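Local coordinates for protein superoxide dismutase [Mn/Fe] (PDB 3AK2) that catalyses the dismutation of superoxide to oxygen and hydrogen peroxide at a single metal ion, manganese here, and as a cambialistic enzyme works with manganese or iron, at residues K5-P10 / K41-A46; E20-E25 / A87-G92; H76-I81 / I161-V166. One frame throughout, in Å; residues are numbered along the deposited sequence.

How the interactions relate
Interaction 3 is the core contact: its centre lies about 1 Å from the chain's centre, and it joins helix 62-82 to strand 159-165 and carries two of the four protein ligands of the manganese. The centres of interactions 1 and 2 lie about 17 Å from the chain's centre, and both involve loops that precede helix 25-54. The first is partly buried and polar, an asparagine of helix 25-54 gripping an extended backbone; the second is a small, apolar surface contact between two loops. Interaction 1 touches interaction 3, where Y7, E8 and P10 pack on H76 and T80, and both meet the second subunit. Interaction 2 touches neither of the others.

Interaction 1: residues K5-P10 / K41-A46; sequences KRYELP and KGANAA. With EDO (1,2-ethanediol), chain J.
N44 OD1 takes the backbone N-H of Y7 at 2.9 Å, and the same amide gives its own N-H back: N44 ND2 reaches Y7 O at 3.0 Å. The first bond arrives in the carbonyl plane on a lone pair of OD1. The second is nearly straight at the hydrogen (173°), with Y7 O in the amide plane of N44 but the donor tilted from the peptide carbonyl's plane. With CG of N44 anti to its carbonyl carbon (chi1 -70°), the amide leaves helix 25-54 toward the extended segment 5-10 and engages both backbone polar groups of Y7. The Y7 ring lies almost parallel to this amide, the planes only 8° apart, and its CD1 comes within 3.3 Å of N44 OD1. That same ring corner rests on the methyl of A43, CD1 to CB 3.7 Å. R6 CG lies over one face of the amide, 3.9 Å from N44 OD1, on the side opposite Y7 CD1, while R6 NH1 turns back to S3 and F4. The phenol of Y7 extends across to D136 and R143 of the second subunit, with which its OH is hydrogen-bonded. Were N44 an alanine, the N-H and carbonyl of Y7 would probably both lose these mates, and the segment would be held less firmly to the helix. At the far end, a 1,2-ethanediol, probably from the crystallisation liquor, donates to L9 O. One neutral amide thus meets the donor and the acceptor of one residue, much as a strand's backbone would, and ties the N-terminal segment to the helix while Y7 reaches the subunit interface.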
ATOM      1  N   LYS A   5      -6.658  24.246  14.102  1.00 16.69           N
ATOM      2  CA  LYS A   5      -8.060  24.386  13.744  1.00 16.53           C
ATOM      3  C   LYS A   5      -8.614  22.994  13.475  1.00 15.98           C
ATOM      4  O   LYS A   5      -8.076  22.246  12.653  1.00 16.04           O
ATOM      5  CB  LYS A   5      -8.242  25.297  12.524  1.00 16.74           C
ATOM      6  CG  LYS A   5      -9.699  25.491  12.115  1.00 18.29           C
ATOM      7  CD  LYS A   5      -9.853  26.558  11.041  1.00 20.17           C
ATOM      8  CE  LYS A   5     -11.290  26.641  10.536  1.00 21.70           C
ATOM      9  NZ  LYS A   5     -12.245  27.140  11.567  1.00 23.43           N
ATOM     10  N   ARG A   6      -9.678  22.657  14.193  1.00 15.51           N
ATOM     11  CA  ARG A   6     -10.303  21.346  14.095  1.00 15.23           C
ATOM     12  C   ARG A   6     -11.065  21.202  12.795  1.00 14.38           C
ATOM     13  O   ARG A   6     -11.679  22.158  12.310  1.00 14.70           O
ATOM     14  CB  ARG A   6     -11.273  21.126  15.258  1.00 15.59           C
ATOM     15  CG  ARG A   6     -10.676  20.444  16.475  1.00 17.21           C
ATOM     16  CD  ARG A   6      -9.677  21.332  17.189  1.00 18.85           C
ATOM     17  NE  ARG A   6      -9.190  20.713  18.419  1.00 19.55           N
ATOM     18  CZ  ARG A   6      -8.166  21.169  19.133  1.00 20.46           C
ATOM     19  NH1 ARG A   6      -7.500  22.248  18.736  1.00 19.64           N
ATOM     20  NH2 ARG A   6      -7.797  20.535  20.238  1.00 21.25           N
ATOM     21  N   TYR A   7     -11.022  19.996  12.236  1.00 13.25           N
ATOM     22  CA  TYR A   7     -11.906  19.630  11.138  1.00 12.47           C
ATOM     23  C   TYR A   7     -13.310  19.448  11.687  1.00 12.40           C
ATOM     24  O   TYR A   7     -13.492  19.105  12.857  1.00 12.23           O
ATOM     25  CB  TYR A   7     -11.401  18.360  10.441  1.00 12.16           C
ATOM     26  CG  TYR A   7      -9.996  18.549   9.936  1.00 11.26           C
ATOM     27  CD1 TYR A   7      -8.918  17.937  10.570  1.00 11.29           C
ATOM     28  CD2 TYR A   7      -9.735  19.393   8.858  1.00 10.97           C
ATOM     29  CE1 TYR A   7      -7.620  18.139  10.124  1.00 11.87           C
ATOM     30  CE2 TYR A   7      -8.442  19.607   8.415  1.00 10.62           C
ATOM     31  CZ  TYR A   7      -7.390  18.980   9.050  1.00 11.43           C
ATOM     32  OH  TYR A   7      -6.102  19.183   8.619  1.00 12.35           O
ATOM     33  N   GLU A   8     -14.299  19.712  10.842  1.00 12.55           N
ATOM     34  CA  GLU A   8     -15.704  19.593  11.222  1.00 13.53           C
ATOM     35  C   GLU A   8     -16.457  18.826  10.156  1.00 12.85           C
ATOM     36  O   GLU A   8     -16.148  18.935   8.965  1.00 12.75           O
ATOM     37  CB  GLU A   8     -16.357  20.969  11.372  1.00 14.22           C
ATOM     38  CG  GLU A   8     -15.642  21.949  12.280  1.00 17.15           C
ATOM     39  CD  GLU A   8     -16.134  23.364  12.066  1.00 20.56           C
ATOM     40  OE1 GLU A   8     -15.385  24.174  11.478  1.00 23.14           O
ATOM     41  OE2 GLU A   8     -17.282  23.655  12.461  1.00 23.06           O
ATOM     42  N   LEU A   9     -17.456  18.064  10.589  1.00 12.69           N
ATOM     43  CA  LEU A   9     -18.355  17.379   9.674  1.00 12.30           C
ATOM     44  C   LEU A   9     -19.311  18.382   9.028  1.00 12.35           C
ATOM     45  O   LEU A   9     -20.094  19.027   9.729  1.00 12.60           O
ATOM     46  CB  LEU A   9     -19.158  16.312  10.422  1.00 12.42           C
ATOM     47  CG  LEU A   9     -20.087  15.450   9.564  1.00 12.20           C
ATOM     48  CD1 LEU A   9     -19.267  14.510   8.707  1.00 12.26           C
ATOM     49  CD2 LEU A   9     -21.065  14.670  10.436  1.00 12.99           C
ATOM     50  N   PRO A  10     -19.251  18.523   7.691  1.00 12.17           N
ATOM     51  CA  PRO A  10     -20.209  19.422   7.053  1.00 12.77           C
ATOM     52  C   PRO A  10     -21.588  18.772   6.972  1.00 13.34           C
ATOM     53  O   PRO A  10     -21.683  17.542   6.947  1.00 13.18           O
ATOM     54  CB  PRO A  10     -19.633  19.601   5.648  1.00 12.76           C
ATOM     55  CG  PRO A  10     -18.921  18.321   5.377  1.00 12.54           C
ATOM     56  CD  PRO A  10     -18.345  17.894   6.708  1.00 12.37           C
ATOM     57  N   LYS A  41     -13.260  12.830  13.160  1.00 10.70           N
ATOM     58  CA  LYS A  41     -12.736  12.562  14.499  1.00 11.07           C
ATOM     59  C   LYS A  41     -11.308  12.015  14.454  1.00 10.61           C
ATOM     60  O   LYS A  41     -10.467  12.415  15.256  1.00 10.56           O
ATOM     61  CB  LYS A  41     -13.633  11.575  15.248  1.00 11.63           C
ATOM     62  CG  LYS A  41     -15.047  12.073  15.524  1.00 14.29           C
ATOM     63  CD  LYS A  41     -15.885  11.011  16.245  1.00 16.84           C
ATOM     64  CE  LYS A  41     -16.034   9.705  15.465  1.00 19.96           C
ATOM     65  NZ  LYS A  41     -17.269   9.653  14.634  1.00 22.43           N
ATOM     66  N   GLY A  42     -11.045  11.100  13.523  1.00  9.99           N
ATOM     67  CA  GLY A  42      -9.724  10.499  13.390  1.00  9.92           C
ATOM     68  C   GLY A  42      -8.651  11.500  13.009  1.00  9.77           C
ATOM     69  O   GLY A  42      -7.519  11.418  13.490  1.00  9.95           O
ATOM     70  N   ALA A  43      -8.997  12.441  12.133  1.00  9.46           N
ATOM     71  CA  ALA A  43      -8.049  13.469  11.719  1.00  9.32           C
ATOM     72  C   ALA A  43      -7.726  14.388  12.892  1.00  9.61           C
ATOM     73  O   ALA A  43      -6.557  14.697  13.146  1.00  9.70           O
ATOM     74  CB  ALA A  43      -8.596  14.256  10.534  1.00  9.56           C
ATOM     75  N   ASN A  44      -8.758  14.793  13.624  1.00  9.50           N
ATOM     76  CA  ASN A  44      -8.556  15.603  14.825  1.00  9.96           C
ATOM     77  C   ASN A  44      -7.738  14.896  15.905  1.00 10.04           C
ATOM     78  O   ASN A  44      -6.880  15.517  16.532  1.00 10.27           O
ATOM     79  CB  ASN A  44      -9.895  16.094  15.382  1.00  9.78           C
ATOM     80  CG  ASN A  44     -10.550  17.130  14.487  1.00 10.53           C
ATOM     81  OD1 ASN A  44      -9.869  17.840  13.749  1.00 10.85           O
ATOM     82  ND2 ASN A  44     -11.871  17.235  14.562  1.00 11.28           N
ATOM     83  N   ALA A  45      -7.995  13.603  16.106  1.00  9.98           N
ATOM     84  CA  ALA A  45      -7.278  12.821  17.113  1.00 10.28           C
ATOM     85  C   ALA A  45      -5.788  12.747  16.787  1.00 10.25           C
ATOM     86  O   ALA A  45      -4.945  12.832  17.682  1.00 10.56           O
ATOM     87  CB  ALA A  45      -7.875  11.423  17.239  1.00 10.51           C
ATOM     88  N   ALA A  46      -5.458  12.596  15.507  1.00  9.84           N
ATOM     89  CA  ALA A  46      -4.056  12.572  15.097  1.00 10.06           C
ATOM     90  C   ALA A  46      -3.375  13.910  15.363  1.00 10.51           C
ATOM     91  O   ALA A  46      -2.252  13.955  15.866  1.00 10.82           O
ATOM     92  CB  ALA A  46      -3.929  12.192  13.641  1.00  9.84           C
TER
HETATM   93  C1  EDO J 220     -23.268  17.762  10.029  1.00 35.19           C
HETATM   94  O1  EDO J 220     -22.579  18.347  11.141  1.00 35.28           O
HETATM   95  C2  EDO J 220     -24.687  17.388  10.444  1.00 35.42           C
HETATM   96  O2  EDO J 220     -25.592  17.662   9.368  1.00 36.10           O

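Interaction 2: residues E20-E25 / A87-G92; sequences EPYIIE and APPGKG
P89 gives up the most surface here, followed by Y22 and, well behind, E20. The pyrrolidine ring of P89 comes at the edge of the Y22 phenol ring, near its plane, and does not lie over a face. CG of P89 does the touching, 3.6 Å from CE1 of Y22 and 3.7 Å from its CD1, and P89 CB stands a little farther off, 4.0 Å from the same CE1. The two side chains run antiparallel past one another. With CG anti to its carbonyl carbon (chi1 -55°), the Y22 ring presents its CD1-CE1 edge to P89. One face of its ring is met by its own neighbour: CD of P21 sits 3.7 Å above the plane, offset toward the rim. P21 follows a cis peptide bond. Y22 also packs on N188 and V189 of the loop between helices 179-186 and 192-205, and its carbonyl accepts from the hydroxyl of Y175.

E20 joins through its backbone. Its carbonyl O is 3.8 Å from P89 CG and 4.1 Å from P89 CD, a plain van der Waals contact. Its CB points away from P89, and its carboxylate bonds within its own segment: E20 OE2 accepts the backbone N-H of E25 at 3.0 Å, on the anti side of the carboxylate. That bond lies at the first turn of helix 25-54, where I24 holds the N-cap position.

Between the side chains the contact is apolar, a tyrosine edge against a proline corner, with one backbone carbonyl beside it. It joins the loop leading into the first helix of the alpha-hairpin domain to the connection that leaves helix 62-82 for helix 98-108, at the surface of the iron/manganese superoxide dismutase fold.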
ATOM      1  N   GLU A  20     -32.656   9.315  -3.666  1.00 14.97           N
ATOM      2  CA  GLU A  20     -33.474   8.178  -4.071  1.00 15.64           C
ATOM      3  C   GLU A  20     -34.042   8.415  -5.470  1.00 15.52           C
ATOM      4  O   GLU A  20     -34.292   9.561  -5.848  1.00 15.78           O
ATOM      5  CB  GLU A  20     -34.580   7.921  -3.046  1.00 15.82           C
ATOM      6  CG  GLU A  20     -34.015   7.552  -1.679  1.00 17.64           C
ATOM      7  CD  GLU A  20     -35.014   6.905  -0.748  1.00 19.84           C
ATOM      8  OE1 GLU A  20     -36.236   7.122  -0.916  1.00 21.55           O
ATOM      9  OE2 GLU A  20     -34.564   6.176   0.166  1.00 20.39           O
ATOM     10  N   PRO A  21     -34.235   7.337  -6.249  1.00 15.53           N
ATOM     11  CA  PRO A  21     -34.036   5.931  -5.888  1.00 15.34           C
ATOM     12  C   PRO A  21     -32.598   5.418  -6.051  1.00 15.03           C
ATOM     13  O   PRO A  21     -32.333   4.255  -5.766  1.00 15.04           O
ATOM     14  CB  PRO A  21     -34.952   5.206  -6.873  1.00 15.54           C
ATOM     15  CG  PRO A  21     -34.894   6.046  -8.094  1.00 15.70           C
ATOM     16  CD  PRO A  21     -34.736   7.475  -7.629  1.00 15.67           C
ATOM     17  N   TYR A  22     -31.691   6.283  -6.496  1.00 14.69           N
ATOM     18  CA  TYR A  22     -30.341   5.863  -6.890  1.00 14.36           C
ATOM     19  C   TYR A  22     -29.429   5.489  -5.727  1.00 13.84           C
ATOM     20  O   TYR A  22     -28.660   4.533  -5.826  1.00 13.67           O
ATOM     21  CB  TYR A  22     -29.714   6.916  -7.804  1.00 14.54           C
ATOM     22  CG  TYR A  22     -30.612   7.192  -8.984  1.00 15.28           C
ATOM     23  CD1 TYR A  22     -31.332   8.383  -9.081  1.00 15.85           C
ATOM     24  CD2 TYR A  22     -30.791   6.229  -9.975  1.00 15.81           C
ATOM     25  CE1 TYR A  22     -32.186   8.617 -10.163  1.00 16.59           C
ATOM     26  CE2 TYR A  22     -31.638   6.448 -11.050  1.00 17.18           C
ATOM     27  CZ  TYR A  22     -32.327   7.642 -11.140  1.00 16.61           C
ATOM     28  OH  TYR A  22     -33.162   7.845 -12.218  1.00 18.44           O
ATOM     29  N   ILE A  23     -29.524   6.235  -4.630  1.00 13.46           N
ATOM     30  CA  ILE A  23     -28.843   5.869  -3.391  1.00 13.32           C
ATOM     31  C   ILE A  23     -29.841   6.021  -2.250  1.00 13.35           C
ATOM     32  O   ILE A  23     -30.356   7.114  -2.017  1.00 13.08           O
ATOM     33  CB  ILE A  23     -27.573   6.720  -3.127  1.00 13.10           C
ATOM     34  CG1 ILE A  23     -26.659   6.735  -4.358  1.00 13.38           C
ATOM     35  CG2 ILE A  23     -26.826   6.176  -1.916  1.00 13.36           C
ATOM     36  CD1 ILE A  23     -25.493   7.712  -4.269  1.00 13.83           C
ATOM     37  N   ILE A  24     -30.112   4.924  -1.546  1.00 13.28           N
ATOM     38  CA  ILE A  24     -31.166   4.908  -0.522  1.00 13.81           C
ATOM     39  C   ILE A  24     -30.824   5.722   0.726  1.00 13.67           C
ATOM     40  O   ILE A  24     -29.645   5.929   1.059  1.00 13.17           O
ATOM     41  CB  ILE A  24     -31.590   3.467  -0.108  1.00 14.09           C
ATOM     42  CG1 ILE A  24     -30.390   2.654   0.394  1.00 14.82           C
ATOM     43  CG2 ILE A  24     -32.323   2.762  -1.257  1.00 14.45           C
ATOM     44  CD1 ILE A  24     -30.767   1.345   1.081  1.00 15.40           C
ATOM     45  N   GLU A  25     -31.873   6.168   1.413  1.00 13.48           N
ATOM     46  CA  GLU A  25     -31.751   6.993   2.610  1.00 13.69           C
ATOM     47  C   GLU A  25     -30.855   6.375   3.681  1.00 13.22           C
ATOM     48  O   GLU A  25     -30.047   7.083   4.285  1.00 12.69           O
ATOM     49  CB  GLU A  25     -33.139   7.288   3.192  1.00 13.85           C
ATOM     50  CG  GLU A  25     -33.139   8.181   4.428  1.00 15.79           C
ATOM     51  CD  GLU A  25     -34.532   8.431   4.979  1.00 18.52           C
ATOM     52  OE1 GLU A  25     -35.322   7.469   5.069  1.00 21.36           O
ATOM     53  OE2 GLU A  25     -34.830   9.592   5.334  1.00 21.10           O
ATOM     54  N   ALA A  87     -26.448  15.623  -6.436  1.00 13.09           N
ATOM     55  CA  ALA A  87     -27.632  16.451  -6.231  1.00 13.84           C
ATOM     56  C   ALA A  87     -28.860  15.605  -6.522  1.00 14.52           C
ATOM     57  O   ALA A  87     -28.765  14.625  -7.265  1.00 14.35           O
ATOM     58  CB  ALA A  87     -27.594  17.677  -7.146  1.00 13.73           C
ATOM     59  N   PRO A  88     -30.021  15.973  -5.939  1.00 15.35           N
ATOM     60  CA  PRO A  88     -31.248  15.232  -6.223  1.00 16.02           C
ATOM     61  C   PRO A  88     -31.488  15.145  -7.730  1.00 16.72           C
ATOM     62  O   PRO A  88     -31.211  16.114  -8.446  1.00 16.49           O
ATOM     63  CB  PRO A  88     -32.333  16.085  -5.555  1.00 16.16           C
ATOM     64  CG  PRO A  88     -31.628  16.798  -4.464  1.00 15.89           C
ATOM     65  CD  PRO A  88     -30.255  17.084  -4.997  1.00 15.55           C
ATOM     66  N   PRO A  89     -31.985  13.989  -8.214  1.00 17.50           N
ATOM     67  CA  PRO A  89     -32.214  13.804  -9.653  1.00 18.40           C
ATOM     68  C   PRO A  89     -32.986  14.982 -10.253  1.00 19.09           C
ATOM     69  O   PRO A  89     -33.978  15.429  -9.676  1.00 19.52           O
ATOM     70  CB  PRO A  89     -33.051  12.525  -9.720  1.00 18.58           C
ATOM     71  CG  PRO A  89     -32.748  11.792  -8.460  1.00 18.07           C
ATOM     72  CD  PRO A  89     -32.369  12.802  -7.425  1.00 17.63           C
ATOM     73  N   GLY A  90     -32.520  15.487 -11.393  1.00 19.63           N
ATOM     74  CA  GLY A  90     -33.053  16.724 -11.971  1.00 20.15           C
ATOM     75  C   GLY A  90     -31.959  17.774 -12.031  1.00 20.38           C
ATOM     76  O   GLY A  90     -31.407  18.042 -13.102  1.00 20.90           O
ATOM     77  N   LYS A  91     -31.641  18.369 -10.880  1.00 20.48           N
ATOM     78  CA  LYS A  91     -30.419  19.158 -10.748  1.00 20.56           C
ATOM     79  C   LYS A  91     -29.224  18.223 -10.941  1.00 20.35           C
ATOM     80  O   LYS A  91     -28.211  18.604 -11.534  1.00 20.58           O
ATOM     81  CB  LYS A  91     -30.340  19.850  -9.383  1.00 20.71           C
ATOM     82  CG  LYS A  91     -29.076  20.690  -9.204  1.00 21.44           C
ATOM     83  CD  LYS A  91     -28.937  21.251  -7.802  1.00 22.37           C
ATOM     84  CE  LYS A  91     -27.589  21.937  -7.640  1.00 23.52           C
ATOM     85  NZ  LYS A  91     -27.445  22.595  -6.314  1.00 24.49           N
ATOM     86  N   GLY A  92     -29.361  16.999 -10.434  1.00 19.88           N
ATOM     87  CA  GLY A  92     -28.363  15.956 -10.632  1.00 19.52           C
ATOM     88  C   GLY A  92     -28.639  15.151 -11.886  1.00 19.21           C
ATOM     89  O   GLY A  92     -29.784  15.059 -12.341  1.00 19.28           O
TER

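Interaction 3: residues H76-I81 / I161-V166; sequences HIMHTI and ILVIDV. With MN (manganese (II) ion), chain E.
Helix 76-81 passes strand 163-165 at an axis distance of 8.7 Å, their directions 109° apart, with H79 nearest D165 and I81 nearest V163 along the backbones. H79 and D165 meet through the manganese: H79 NE2 binds it at 2.2 Å and D165 OD2 at 2.0 Å. The imidazole and carboxylate planes stand almost perpendicular, 88° apart, each giving the ion one donor. CG of D165 is anti to the backbone N (chi1 -170°), which carries the carboxylate toward the helix. Its other oxygen, OD1, accepts from the backbone N of W167 and, weakly, from the water that also binds the metal at 2.1 Å. H31 and H169 complete the protein ligands, and G75 O takes the N-H of H79 ND1, which would hold the ring's rotation.

Beside the metal the contact becomes largely apolar. M78, its chain bent at chi2 and chi3, brings CE to 3.9 Å from V163 CG1, while V163 CG2 lies 3.8 Å from M78 O and 4.2 Å from I81 CG2. W130 of strand 129-136 borders both halves, touching M78, V163 and D165 and meeting H79 edge to face.

The ion thus ties the alpha-hairpin domain to the C-terminal one through one nitrogen and one oxygen donor, each from a group whose second polar atom is held by a backbone group.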
ATOM      1  N   HIS A  76     -11.820  12.560   5.134  1.00  8.53           N
ATOM      2  CA  HIS A  76     -12.572  13.780   5.334  1.00  8.74           C
ATOM      3  C   HIS A  76     -12.694  14.603   4.045  1.00  8.87           C
ATOM      4  O   HIS A  76     -13.803  14.916   3.608  1.00  9.18           O
ATOM      5  CB  HIS A  76     -11.948  14.592   6.470  1.00  9.03           C
ATOM      6  CG  HIS A  76     -12.587  15.925   6.685  1.00  8.99           C
ATOM      7  ND1 HIS A  76     -13.951  16.117   6.637  1.00  9.47           N
ATOM      8  CD2 HIS A  76     -12.044  17.133   6.962  1.00 10.01           C
ATOM      9  CE1 HIS A  76     -14.221  17.388   6.872  1.00  9.79           C
ATOM     10  NE2 HIS A  76     -13.082  18.024   7.078  1.00 10.61           N
ATOM     11  N   ILE A  77     -11.572  14.945   3.421  1.00  8.59           N
ATOM     12  CA  ILE A  77     -11.654  15.777   2.224  1.00  9.14           C
ATOM     13  C   ILE A  77     -12.373  15.083   1.061  1.00  9.16           C
ATOM     14  O   ILE A  77     -13.142  15.719   0.345  1.00  9.20           O
ATOM     15  CB  ILE A  77     -10.286  16.356   1.814  1.00  9.34           C
ATOM     16  CG1 ILE A  77     -10.499  17.539   0.863  1.00 10.02           C
ATOM     17  CG2 ILE A  77      -9.352  15.271   1.253  1.00  9.35           C
ATOM     18  CD1 ILE A  77      -9.253  18.327   0.576  1.00 11.68           C
ATOM     19  N   MET A  78     -12.152  13.781   0.891  1.00  8.69           N
ATOM     20  CA  MET A  78     -12.807  13.054  -0.195  1.00  8.89           C
ATOM     21  C   MET A  78     -14.325  13.047  -0.031  1.00  8.96           C
ATOM     22  O   MET A  78     -15.049  13.273  -0.999  1.00  8.85           O
ATOM     23  CB  MET A  78     -12.260  11.629  -0.350  1.00  8.99           C
ATOM     24  CG  MET A  78     -10.775  11.547  -0.715  1.00  9.41           C
ATOM     25  SD  MET A  78     -10.364  12.227  -2.340  1.00  9.38           S
ATOM     26  CE  MET A  78     -11.011  10.938  -3.420  1.00 10.62           C
ATOM     27  N   HIS A  79     -14.816  12.819   1.188  1.00  8.99           N
ATOM     28  CA  HIS A  79     -16.269  12.869   1.416  1.00  9.57           C
ATOM     29  C   HIS A  79     -16.817  14.287   1.293  1.00 10.04           C
ATOM     30  O   HIS A  79     -17.933  14.485   0.816  1.00 10.45           O
ATOM     31  CB  HIS A  79     -16.654  12.239   2.757  1.00  9.35           C
ATOM     32  CG  HIS A  79     -16.498  10.751   2.784  1.00  9.42           C
ATOM     33  ND1 HIS A  79     -15.282  10.138   3.002  1.00  9.24           N
ATOM     34  CD2 HIS A  79     -17.395   9.752   2.599  1.00  9.45           C
ATOM     35  CE1 HIS A  79     -15.437   8.827   2.952  1.00  9.01           C
ATOM     36  NE2 HIS A  79     -16.710   8.565   2.710  1.00  9.68           N
ATOM     37  N   THR A  80     -16.025  15.270   1.710  1.00 10.24           N
ATOM     38  CA  THR A  80     -16.400  16.679   1.592  1.00 11.09           C
ATOM     39  C   THR A  80     -16.643  17.076   0.133  1.00 10.80           C
ATOM     40  O   THR A  80     -17.530  17.882  -0.147  1.00 10.91           O
ATOM     41  CB  THR A  80     -15.332  17.576   2.254  1.00 11.28           C
ATOM     42  OG1 THR A  80     -15.328  17.333   3.666  1.00 12.66           O
ATOM     43  CG2 THR A  80     -15.587  19.063   1.998  1.00 12.98           C
ATOM     44  N   ILE A  81     -15.874  16.500  -0.787  1.00 10.20           N
ATOM     45  CA  ILE A  81     -16.083  16.726  -2.218  1.00 10.27           C
ATOM     46  C   ILE A  81     -17.247  15.865  -2.736  1.00 10.35           C
ATOM     47  O   ILE A  81     -18.074  16.333  -3.526  1.00 10.70           O
ATOM     48  CB  ILE A  81     -14.789  16.450  -3.019  1.00 10.24           C
ATOM     49  CG1 ILE A  81     -13.665  17.380  -2.544  1.00  9.99           C
ATOM     50  CG2 ILE A  81     -15.037  16.597  -4.521  1.00 10.73           C
ATOM     51  CD1 ILE A  81     -12.288  17.017  -3.073  1.00 11.07           C
ATOM     52  N   ILE A 161     -12.020  17.031  -8.892  1.00 10.45           N
ATOM     53  CA  ILE A 161     -13.210  17.849  -9.153  1.00 11.02           C
ATOM     54  C   ILE A 161     -14.501  17.028  -9.173  1.00 10.91           C
ATOM     55  O   ILE A 161     -15.595  17.575  -8.987  1.00 11.03           O
ATOM     56  CB  ILE A 161     -13.075  18.727 -10.432  1.00 11.47           C
ATOM     57  CG1 ILE A 161     -12.961  17.874 -11.705  1.00 11.32           C
ATOM     58  CG2 ILE A 161     -11.899  19.695 -10.286  1.00 11.67           C
ATOM     59  CD1 ILE A 161     -13.115  18.668 -13.007  1.00 12.04           C
ATOM     60  N   LEU A 162     -14.364  15.724  -9.396  1.00 10.62           N
ATOM     61  CA  LEU A 162     -15.483  14.793  -9.343  1.00 10.59           C
ATOM     62  C   LEU A 162     -14.983  13.451  -8.831  1.00 10.08           C
ATOM     63  O   LEU A 162     -14.045  12.881  -9.381  1.00 10.46           O
ATOM     64  CB  LEU A 162     -16.135  14.631 -10.722  1.00 10.77           C
ATOM     65  CG  LEU A 162     -17.262  13.593 -10.812  1.00 11.21           C
ATOM     66  CD1 LEU A 162     -18.443  13.932  -9.902  1.00 12.03           C
ATOM     67  CD2 LEU A 162     -17.734  13.451 -12.246  1.00 12.38           C
ATOM     68  N   VAL A 163     -15.621  12.954  -7.775  1.00 10.07           N
ATOM     69  CA  VAL A 163     -15.218  11.691  -7.164  1.00  9.90           C
ATOM     70  C   VAL A 163     -16.427  10.786  -6.969  1.00  9.99           C
ATOM     71  O   VAL A 163     -17.539  11.267  -6.723  1.00 10.20           O
ATOM     72  CB  VAL A 163     -14.470  11.888  -5.798  1.00  9.49           C
ATOM     73  CG1 VAL A 163     -13.259  12.810  -5.956  1.00  9.77           C
ATOM     74  CG2 VAL A 163     -15.403  12.413  -4.712  1.00 10.02           C
ATOM     75  N   ILE A 164     -16.208   9.482  -7.103  1.00  9.71           N
ATOM     76  CA  ILE A 164     -17.217   8.493  -6.737  1.00  9.86           C
ATOM     77  C   ILE A 164     -16.631   7.557  -5.688  1.00  9.68           C
ATOM     78  O   ILE A 164     -15.549   6.998  -5.869  1.00  9.58           O
ATOM     79  CB  ILE A 164     -17.784   7.700  -7.950  1.00 10.16           C
ATOM     80  CG1 ILE A 164     -18.894   6.743  -7.483  1.00 11.21           C
ATOM     81  CG2 ILE A 164     -16.676   6.959  -8.689  1.00 10.31           C
ATOM     82  CD1 ILE A 164     -19.525   5.881  -8.577  1.00 12.20           C
ATOM     83  N   ASP A 165     -17.355   7.406  -4.590  1.00  9.61           N
ATOM     84  CA  ASP A 165     -16.965   6.518  -3.510  1.00  9.92           C
ATOM     85  C   ASP A 165     -17.379   5.100  -3.876  1.00  9.98           C
ATOM     86  O   ASP A 165     -18.572   4.838  -4.086  1.00 10.30           O
ATOM     87  CB  ASP A 165     -17.677   6.960  -2.236  1.00 10.06           C
ATOM     88  CG  ASP A 165     -17.164   6.270  -0.990  1.00 10.64           C
ATOM     89  OD1 ASP A 165     -16.267   5.397  -1.068  1.00 11.59           O
ATOM     90  OD2 ASP A 165     -17.670   6.630   0.084  1.00 11.57           O
ATOM     91  N   VAL A 166     -16.407   4.196  -3.982  1.00 10.02           N
ATOM     92  CA  VAL A 166     -16.705   2.778  -4.185  1.00 10.20           C
ATOM     93  C   VAL A 166     -16.259   1.898  -3.016  1.00 10.03           C
ATOM     94  O   VAL A 166     -16.067   0.689  -3.172  1.00  9.97           O
ATOM     95  CB  VAL A 166     -16.201   2.229  -5.549  1.00 10.43           C
ATOM     96  CG1 VAL A 166     -16.994   2.844  -6.701  1.00 10.84           C
ATOM     97  CG2 VAL A 166     -14.709   2.466  -5.730  1.00 11.14           C
TER
HETATM   98 MN    MN E 215     -17.330   6.541   2.086  1.00  9.38          MN
HETATM   99  O   HOH W   1     -15.335   5.960   1.666  1.00 14.55           O